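Long-range contacts in shikimate dehydrogenase (NADP(+)) (Peptoclostridium difficile, PDB 5DZS), which probably catalyses the reversible NADPH-linked reduction of 3-dehydroshikimate to shikimate on the way to chorismate and the aromatic amino acids: residues R81-L89 and L95-F103; L233-I241 and I256-K265. One frame throughout, in Å; residues are numbered along the deposited sequence.

Contact 1: R81-L89 and L95-F103; sequences RIGAVNTIL and LYGYNTDYF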
loop_
_atom_site.group_PDB
_atom_site.type_symbol
_atom_site.label_atom_id
_atom_site.label_comp_id
_atom_site.label_asym_id
_atom_site.label_seq_id
_atom_site.Cartn_x
_atom_site.Cartn_y
_atom_site.Cartn_z
ATOM N N ARG B 81 -11.031 11.390 0.093
ATOM C CA ARG B 81 -11.760 11.791 1.304
ATOM C C ARG B 81 -11.284 13.120 1.845
ATOM O O ARG B 81 -12.117 14.040 2.089
ATOM C CB ARG B 81 -11.593 10.735 2.391
ATOM C CG ARG B 81 -12.264 11.085 3.713
ATOM C CD ARG B 81 -12.301 9.880 4.632
ATOM N NE ARG B 81 -13.182 10.108 5.767
ATOM C CZ ARG B 81 -12.836 9.986 7.044
ATOM N NH1 ARG B 81 -11.626 9.542 7.388
ATOM N NH2 ARG B 81 -13.746 10.234 7.977
ATOM N N ILE B 82 -9.957 13.194 2.052
ATOM C CA ILE B 82 -9.260 14.386 2.607
ATOM C C ILE B 82 -9.408 15.550 1.633
ATOM O O ILE B 82 -9.568 16.674 2.071
ATOM C CB ILE B 82 -7.752 13.967 2.885
ATOM C CG1 ILE B 82 -7.660 13.362 4.293
ATOM C CG2 ILE B 82 -6.745 15.099 2.795
ATOM C CD1 ILE B 82 -7.138 11.963 4.400
ATOM N N GLY B 83 -9.369 15.270 0.313
ATOM C CA GLY B 83 -9.439 16.262 -0.763
ATOM C C GLY B 83 -8.077 16.870 -1.188
ATOM O O GLY B 83 -8.005 18.002 -1.681
ATOM N N ALA B 84 -7.006 16.089 -1.072
ATOM C CA ALA B 84 -5.648 16.570 -1.392
ATOM C C ALA B 84 -4.723 15.382 -1.541
ATOM O O ALA B 84 -4.985 14.320 -0.943
ATOM C CB ALA B 84 -5.132 17.452 -0.286
ATOM N N VAL B 85 -3.637 15.594 -2.289
ATOM C CA VAL B 85 -2.618 14.598 -2.541
ATOM C C VAL B 85 -1.245 15.127 -2.177
ATOM O O VAL B 85 -0.908 16.247 -2.558
ATOM C CB VAL B 85 -2.656 14.187 -4.026
ATOM C CG1 VAL B 85 -1.370 13.496 -4.495
ATOM C CG2 VAL B 85 -3.865 13.300 -4.251
ATOM N N ASN B 86 -0.441 14.349 -1.439
ATOM C CA ASN B 86 0.952 14.727 -1.171
ATOM C C ASN B 86 1.974 13.714 -1.647
ATOM O O ASN B 86 3.166 13.948 -1.460
ATOM C CB ASN B 86 1.168 15.036 0.300
ATOM C CG ASN B 86 1.192 13.810 1.162
ATOM O OD1 ASN B 86 0.893 12.695 0.735
ATOM N ND2 ASN B 86 1.575 14.012 2.410
ATOM N N THR B 87 1.528 12.628 -2.280
ATOM C CA THR B 87 2.428 11.553 -2.726
ATOM C C THR B 87 1.896 11.040 -4.056
ATOM O O THR B 87 0.725 10.666 -4.138
ATOM C CB THR B 87 2.494 10.428 -1.676
ATOM O OG1 THR B 87 2.989 10.954 -0.428
ATOM C CG2 THR B 87 3.388 9.281 -2.122
ATOM N N ILE B 88 2.743 11.025 -5.073
ATOM C CA ILE B 88 2.376 10.536 -6.401
ATOM C C ILE B 88 3.319 9.388 -6.790
ATOM O O ILE B 88 4.548 9.490 -6.559
ATOM C CB ILE B 88 2.469 11.655 -7.457
ATOM C CG1 ILE B 88 1.411 12.738 -7.170
ATOM C CG2 ILE B 88 2.316 11.132 -8.892
ATOM C CD1 ILE B 88 1.534 14.004 -7.994
ATOM N N LEU B 89 2.770 8.348 -7.393
ATOM C CA LEU B 89 3.520 7.186 -7.877
ATOM C C LEU B 89 3.252 7.038 -9.374
ATOM O O LEU B 89 2.096 7.069 -9.813
ATOM C CB LEU B 89 3.051 5.926 -7.168
ATOM C CG LEU B 89 3.572 4.586 -7.705
ATOM C CD1 LEU B 89 5.083 4.425 -7.693
ATOM C CD2 LEU B 89 2.925 3.463 -6.908
ATOM N N LEU B 95 -0.392 7.930 -13.312
ATOM C CA LEU B 95 -0.097 8.560 -12.030
ATOM C C LEU B 95 -1.174 8.261 -10.993
ATOM O O LEU B 95 -2.363 8.470 -11.240
ATOM C CB LEU B 95 0.065 10.081 -12.172
ATOM C CG LEU B 95 1.201 10.505 -13.105
ATOM C CD1 LEU B 95 1.229 12.032 -13.206
ATOM C CD2 LEU B 95 2.534 9.972 -12.673
ATOM N N TYR B 96 -0.718 7.787 -9.831
ATOM C CA TYR B 96 -1.543 7.429 -8.680
ATOM C C TYR B 96 -1.260 8.399 -7.564
ATOM O O TYR B 96 -0.085 8.628 -7.210
ATOM C CB TYR B 96 -1.202 6.022 -8.188
ATOM C CG TYR B 96 -1.563 4.907 -9.153
ATOM C CD1 TYR B 96 -0.821 4.676 -10.303
ATOM C CD2 TYR B 96 -2.611 4.064 -8.879
ATOM C CE1 TYR B 96 -1.176 3.670 -11.177
ATOM C CE2 TYR B 96 -2.938 3.045 -9.732
ATOM C CZ TYR B 96 -2.234 2.864 -10.880
ATOM O OH TYR B 96 -2.543 1.821 -11.756
ATOM N N GLY B 97 -2.299 8.969 -7.004
ATOM C CA GLY B 97 -2.195 9.919 -5.905
ATOM C C GLY B 97 -2.609 9.350 -4.559
ATOM O O GLY B 97 -3.660 8.686 -4.455
ATOM N N TYR B 98 -1.825 9.674 -3.528
ATOM C CA TYR B 98 -2.047 9.235 -2.161
ATOM C C TYR B 98 -1.879 10.407 -1.218
ATOM O O TYR B 98 -1.336 11.455 -1.601
ATOM C CB TYR B 98 -1.018 8.152 -1.758
ATOM C CG TYR B 98 -0.949 6.968 -2.678
ATOM C CD1 TYR B 98 -0.220 7.009 -3.865
ATOM C CD2 TYR B 98 -1.602 5.796 -2.377
ATOM C CE1 TYR B 98 -0.181 5.937 -4.712
ATOM C CE2 TYR B 98 -1.511 4.691 -3.212
ATOM C CZ TYR B 98 -0.776 4.780 -4.387
ATOM O OH TYR B 98 -0.702 3.682 -5.242
ATOM N N ASN B 99 -2.324 10.240 0.015
ATOM C CA ASN B 99 -2.136 11.276 1.015
ATOM C C ASN B 99 -1.682 10.668 2.304
ATOM O O ASN B 99 -2.443 9.938 2.965
ATOM C CB ASN B 99 -3.403 12.076 1.210
ATOM C CG ASN B 99 -3.172 13.271 2.112
ATOM O OD1 ASN B 99 -2.589 13.122 3.199
ATOM N ND2 ASN B 99 -3.611 14.433 1.687
ATOM N N THR B 100 -0.454 10.958 2.692
ATOM C CA THR B 100 0.029 10.462 3.945
ATOM C C THR B 100 -0.203 11.463 5.108
ATOM O O THR B 100 0.282 11.189 6.229
ATOM C CB THR B 100 1.485 10.268 3.853
ATOM O OG1 THR B 100 2.062 11.584 3.679
ATOM C CG2 THR B 100 1.865 9.299 2.697
ATOM N N ASP B 101 -0.917 12.587 4.898
ATOM C CA ASP B 101 -1.121 13.581 5.999
ATOM C C ASP B 101 -1.888 13.052 7.222
ATOM O O ASP B 101 -1.519 13.368 8.377
ATOM C CB ASP B 101 -1.788 14.894 5.503
ATOM C CG ASP B 101 -0.799 15.870 4.872
ATOM O OD1 ASP B 101 0.416 15.719 5.082
ATOM O OD2 ASP B 101 -1.249 16.822 4.182
ATOM N N TYR B 102 -2.976 12.316 7.010
ATOM C CA TYR B 102 -3.731 11.733 8.128
ATOM C C TYR B 102 -2.819 10.751 8.878
ATOM O O TYR B 102 -2.750 10.781 10.104
ATOM C CB TYR B 102 -5.003 11.041 7.600
ATOM C CG TYR B 102 -5.969 10.449 8.602
ATOM C CD1 TYR B 102 -5.697 9.229 9.237
ATOM C CD2 TYR B 102 -7.194 11.039 8.834
ATOM C CE1 TYR B 102 -6.595 8.665 10.115
ATOM C CE2 TYR B 102 -8.108 10.468 9.706
ATOM C CZ TYR B 102 -7.794 9.278 10.343
ATOM O OH TYR B 102 -8.704 8.716 11.207
ATOM N N PHE B 103 -2.123 9.890 8.139
ATOM C CA PHE B 103 -1.204 8.912 8.744
ATOM C C PHE B 103 -0.109 9.547 9.603
ATOM O O PHE B 103 0.119 9.116 10.751
ATOM C CB PHE B 103 -0.564 8.015 7.677
ATOM C CG PHE B 103 0.618 7.262 8.187
ATOM C CD1 PHE B 103 0.458 6.022 8.797
ATOM C CD2 PHE B 103 1.878 7.820 8.138
ATOM C CE1 PHE B 103 1.556 5.344 9.312
ATOM C CE2 PHE B 103 2.970 7.151 8.656
ATOM C CZ PHE B 103 2.806 5.912 9.246
HETATM O O HOH W 1 2.350 16.909 3.239
HETATM O O HOH W 2 4.122 11.753 2.107
#
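Leu89 and Tyr98 meet on one face of an antiparallel beta hairpin, strands 87-91 and 94-98, in the substrate-binding domain. Leu89 CB lies 4.1 Å from Tyr98 CE1. Ile88 points to the other face, and its CG2 touches Leu95 CD2. Beyond the strands, Ile82 CD1 packs on Tyr102 CB.

Paired backbone bonds join Thr87 with Tyr98 and Leu89 with Tyr96. At the end of the ladder Asn86 and Thr87 both face Tyr98, a classic beta bulge. Tyr98 O therefore accepts from two backbone donors, Asn86 N at 3.0 Å and Thr87 N at 3.2 Å.

The polar edge begins at Asn99. With its CG anti to the backbone N (chi1 -172°), the amide turns toward residues 82-84. Asn99 ND2 donates to Ala84 O at 3.0 Å. That donor sits above the carbonyl plane, yet the oxygen lies in the amide plane of Asn99.

Asn86 and Asp101 belong to the predicted shikimate site. Asp101 also forms a salt bridge with Lys65, the predicted proton acceptor, and lies beside Gln239. A water links Asn86 ND2 to Asp101 OD1. The Asn86 amide is held at both ends, which fixes its rotation. Asn86 ND2 gives a 2.8 Å bond to Thr100 OG1. Asn86 OD1 accepts from Thr100 N at 2.9 Å and from Thr87 OG1 at 3.0 Å, the two donors arriving from opposite faces of the amide.

Contact 2: L233-I241 and I256-K265; sequences LYMLVGQAI and ILDVIYNELK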
loop_
_atom_site.group_PDB
_atom_site.type_symbol
_atom_site.label_atom_id
_atom_site.label_comp_id
_atom_site.label_asym_id
_atom_site.label_seq_id
_atom_site.Cartn_x
_atom_site.Cartn_y
_atom_site.Cartn_z
ATOM N N LEU B 233 8.709 17.712 12.942
ATOM C CA LEU B 233 9.745 16.799 12.420
ATOM C C LEU B 233 9.361 15.324 12.437
ATOM O O LEU B 233 9.588 14.610 11.455
ATOM C CB LEU B 233 11.086 17.017 13.123
ATOM C CG LEU B 233 12.265 16.203 12.577
ATOM C CD1 LEU B 233 12.531 16.479 11.097
ATOM C CD2 LEU B 233 13.509 16.486 13.408
ATOM N N TYR B 234 8.774 14.843 13.521
ATOM C CA TYR B 234 8.436 13.424 13.575
ATOM C C TYR B 234 7.479 13.052 12.443
ATOM O O TYR B 234 7.603 12.001 11.816
ATOM C CB TYR B 234 7.836 13.065 14.945
ATOM C CG TYR B 234 7.783 11.592 15.237
ATOM C CD1 TYR B 234 8.910 10.930 15.704
ATOM C CD2 TYR B 234 6.618 10.857 15.056
ATOM C CE1 TYR B 234 8.877 9.585 15.987
ATOM C CE2 TYR B 234 6.582 9.495 15.343
ATOM C CZ TYR B 234 7.712 8.873 15.806
ATOM O OH TYR B 234 7.739 7.521 16.114
ATOM N N MET B 235 6.510 13.921 12.193
ATOM C CA MET B 235 5.543 13.706 11.134
ATOM C C MET B 235 6.245 13.709 9.782
ATOM O O MET B 235 5.957 12.887 8.912
ATOM C CB MET B 235 4.451 14.767 11.187
ATOM C CG MET B 235 3.469 14.696 10.057
ATOM S SD MET B 235 2.091 15.768 10.469
ATOM C CE MET B 235 1.189 15.751 8.916
ATOM N N LEU B 236 7.184 14.624 9.596
ATOM C CA LEU B 236 7.902 14.667 8.321
ATOM C C LEU B 236 8.658 13.356 8.052
ATOM O O LEU B 236 8.727 12.870 6.932
ATOM C CB LEU B 236 8.883 15.842 8.270
ATOM C CG LEU B 236 8.272 17.239 8.201
ATOM C CD1 LEU B 236 9.364 18.290 8.227
ATOM C CD2 LEU B 236 7.399 17.406 6.959
ATOM N N VAL B 237 9.282 12.797 9.073
ATOM C CA VAL B 237 10.012 11.553 8.891
ATOM C C VAL B 237 9.026 10.409 8.632
ATOM O O VAL B 237 9.236 9.578 7.745
ATOM C CB VAL B 237 10.926 11.258 10.106
ATOM C CG1 VAL B 237 11.640 9.935 9.895
ATOM C CG2 VAL B 237 11.942 12.362 10.296
ATOM N N GLY B 238 7.948 10.345 9.402
ATOM C CA GLY B 238 6.959 9.285 9.168
ATOM C C GLY B 238 6.360 9.337 7.789
ATOM O O GLY B 238 6.192 8.287 7.147
ATOM N N GLN B 239 6.021 10.540 7.335
ATOM C CA GLN B 239 5.465 10.681 5.976
ATOM C C GLN B 239 6.471 10.274 4.904
ATOM O O GLN B 239 6.097 9.697 3.855
ATOM C CB GLN B 239 5.029 12.089 5.763
ATOM C CG GLN B 239 3.861 12.431 6.604
ATOM C CD GLN B 239 3.397 13.832 6.309
ATOM O OE1 GLN B 239 4.137 14.827 6.492
ATOM N NE2 GLN B 239 2.172 13.931 5.837
ATOM N N ALA B 240 7.755 10.545 5.106
ATOM C CA ALA B 240 8.759 10.152 4.128
ATOM C C ALA B 240 8.800 8.621 4.020
ATOM O O ALA B 240 8.865 8.039 2.926
ATOM C CB ALA B 240 10.135 10.700 4.462
ATOM N N ILE B 241 8.758 7.952 5.179
ATOM C CA ILE B 241 8.804 6.488 5.218
ATOM C C ILE B 241 7.542 5.885 4.588
ATOM O O ILE B 241 7.641 4.938 3.783
ATOM C CB ILE B 241 9.059 6.002 6.661
ATOM C CG1 ILE B 241 10.488 6.382 7.071
ATOM C CG2 ILE B 241 8.846 4.494 6.795
ATOM C CD1 ILE B 241 10.769 6.229 8.556
ATOM N N ILE B 256 12.751 1.931 12.111
ATOM C CA ILE B 256 13.479 2.894 11.284
ATOM C C ILE B 256 13.100 4.364 11.536
ATOM O O ILE B 256 13.949 5.248 11.545
ATOM C CB ILE B 256 13.393 2.508 9.794
ATOM C CG1 ILE B 256 14.125 1.173 9.582
ATOM C CG2 ILE B 256 13.980 3.596 8.911
ATOM C CD1 ILE B 256 14.133 0.644 8.175
ATOM N N LEU B 257 11.809 4.649 11.732
ATOM C CA LEU B 257 11.369 6.003 12.005
ATOM C C LEU B 257 12.098 6.635 13.196
ATOM O O LEU B 257 12.585 7.762 13.099
ATOM C CB LEU B 257 9.856 5.965 12.239
ATOM C CG LEU B 257 9.138 7.172 12.831
ATOM C CD1 LEU B 257 9.474 8.459 12.127
ATOM C CD2 LEU B 257 7.637 6.912 12.790
ATOM N N ASP B 258 12.142 5.932 14.317
ATOM C CA ASP B 258 12.810 6.458 15.493
ATOM C C ASP B 258 14.301 6.609 15.262
ATOM O O ASP B 258 14.904 7.587 15.723
ATOM C CB ASP B 258 12.548 5.599 16.733
ATOM C CG ASP B 258 11.153 5.801 17.299
ATOM O OD1 ASP B 258 10.508 6.828 16.972
ATOM O OD2 ASP B 258 10.710 4.937 18.088
ATOM N N VAL B 259 14.912 5.643 14.584
ATOM C CA VAL B 259 16.351 5.729 14.324
ATOM C C VAL B 259 16.627 6.979 13.487
ATOM O O VAL B 259 17.490 7.796 13.811
ATOM C CB VAL B 259 16.883 4.457 13.619
ATOM C CG1 VAL B 259 18.328 4.635 13.202
ATOM C CG2 VAL B 259 16.753 3.252 14.544
ATOM N N ILE B 260 15.862 7.165 12.426
ATOM C CA ILE B 260 16.083 8.308 11.574
ATOM C C ILE B 260 15.768 9.639 12.233
ATOM O O ILE B 260 16.514 10.616 12.076
ATOM C CB ILE B 260 15.295 8.157 10.272
ATOM C CG1 ILE B 260 15.863 6.972 9.484
ATOM C CG2 ILE B 260 15.328 9.470 9.484
ATOM C CD1 ILE B 260 15.111 6.650 8.210
ATOM N N TYR B 261 14.648 9.699 12.952
ATOM C CA TYR B 261 14.253 10.904 13.645
ATOM C C TYR B 261 15.284 11.331 14.699
ATOM O O TYR B 261 15.647 12.496 14.762
ATOM C CB TYR B 261 12.893 10.678 14.326
ATOM C CG TYR B 261 12.464 11.761 15.307
ATOM C CD1 TYR B 261 12.005 12.994 14.863
ATOM C CD2 TYR B 261 12.492 11.540 16.686
ATOM C CE1 TYR B 261 11.598 13.974 15.746
ATOM C CE2 TYR B 261 12.088 12.528 17.577
ATOM C CZ TYR B 261 11.637 13.742 17.097
ATOM O OH TYR B 261 11.230 14.747 17.967
ATOM N N ASN B 262 15.735 10.394 15.522
ATOM C CA ASN B 262 16.715 10.731 16.558
ATOM C C ASN B 262 18.049 11.168 15.972
ATOM O O ASN B 262 18.690 12.096 16.487
ATOM C CB ASN B 262 16.903 9.560 17.532
ATOM C CG ASN B 262 15.660 9.289 18.366
ATOM O OD1 ASN B 262 14.961 10.209 18.788
ATOM N ND2 ASN B 262 15.392 8.017 18.622
ATOM N N GLU B 263 18.489 10.502 14.904
ATOM C CA GLU B 263 19.755 10.869 14.285
ATOM C C GLU B 263 19.635 12.244 13.631
ATOM O O GLU B 263 20.558 13.057 13.726
ATOM C CB GLU B 263 20.255 9.779 13.313
ATOM C CG GLU B 263 20.723 8.512 14.038
ATOM C CD GLU B 263 21.284 7.450 13.107
ATOM O OE1 GLU B 263 21.306 7.694 11.875
ATOM O OE2 GLU B 263 21.698 6.373 13.616
ATOM N N LEU B 264 18.498 12.529 13.003
ATOM C CA LEU B 264 18.299 13.834 12.356
ATOM C C LEU B 264 18.113 14.963 13.351
ATOM O O LEU B 264 18.612 16.072 13.143
ATOM C CB LEU B 264 17.095 13.797 11.411
ATOM C CG LEU B 264 17.292 13.078 10.092
ATOM C CD1 LEU B 264 15.946 12.989 9.390
ATOM C CD2 LEU B 264 18.314 13.803 9.228
ATOM N N LYS B 265 17.410 14.673 14.441
ATOM C CA LYS B 265 17.140 15.657 15.485
ATOM C C LYS B 265 18.436 16.207 16.107
ATOM O O LYS B 265 18.433 17.292 16.688
ATOM C CB LYS B 265 16.204 15.027 16.521
ATOM C CG LYS B 265 15.768 15.897 17.681
ATOM C CD LYS B 265 14.448 15.362 18.224
ATOM C CE LYS B 265 14.148 15.824 19.636
ATOM N NZ LYS B 265 14.985 15.096 20.628
#
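Val237 and Leu257 interlock where helix 233-248 packs against helix 255-268, near the C-terminal end of the chain. This is knobs-into-holes packing of two helices, whose segments run at 133° with axes 9.6 Å apart. Val237 fills a hole made by Leu257, Ile260, Tyr261 and Leu264. Leu257 in turn fills one made by Tyr234, Val237, Gly238 and Ile241. The two knobs press hard on each other: Val237 CG1 is 3.4 Å from Leu257 CD1, a tight carbon contact. Gly238 has no side chain, and Leu257 CD1 comes up to its backbone N. At one end of the interface Ile241 CD1 lies against Leu257 CA at 3.5 Å. At the other end Leu233 CD2 meets Tyr261 CE1.

The aromatic contacts centre on Tyr234. Its CG stands anti to the backbone N (chi1 -165°), and the ring reaches across to the second helix. It forms a T-shaped pair with Tyr261, the planes 81° apart. The edge belongs to Tyr234, whose CD1 lies 3.6 Å above the middle of the Tyr261 ring. Leu257 CD1 makes a CH-pi contact over one face of Tyr234, 4.2 Å from the ring centroid.

One hydrogen bond spans the helices, at the exposed margin. Tyr234 OH donates to Asp258 OD1 at 3.0 Å, meeting the carboxylate on its syn side, somewhat out of its plane.

Overall arrangement
Contact 1 is largely buried; contact 2 is only partly so, with exposed residues on its second helix. They share no helix or strand. Contact 1 runs from a hairpin of the mixed sheet into helix 101-111, and the second subunit packs against it. Contact 2 joins two later helices and touches no other chain of the assembly. Their chemistry differs accordingly. Backbone ladders and hydrogen bonds of buried amide side chains dominate the first, beside the predicted shikimate site; interlocked aliphatic and aromatic side chains dominate the second. The two meet at that site, although their centres are about 19 Å apart: Gln239 NE2 lies 2.6 Å from Asp101 OD1, a probable hydrogen bond.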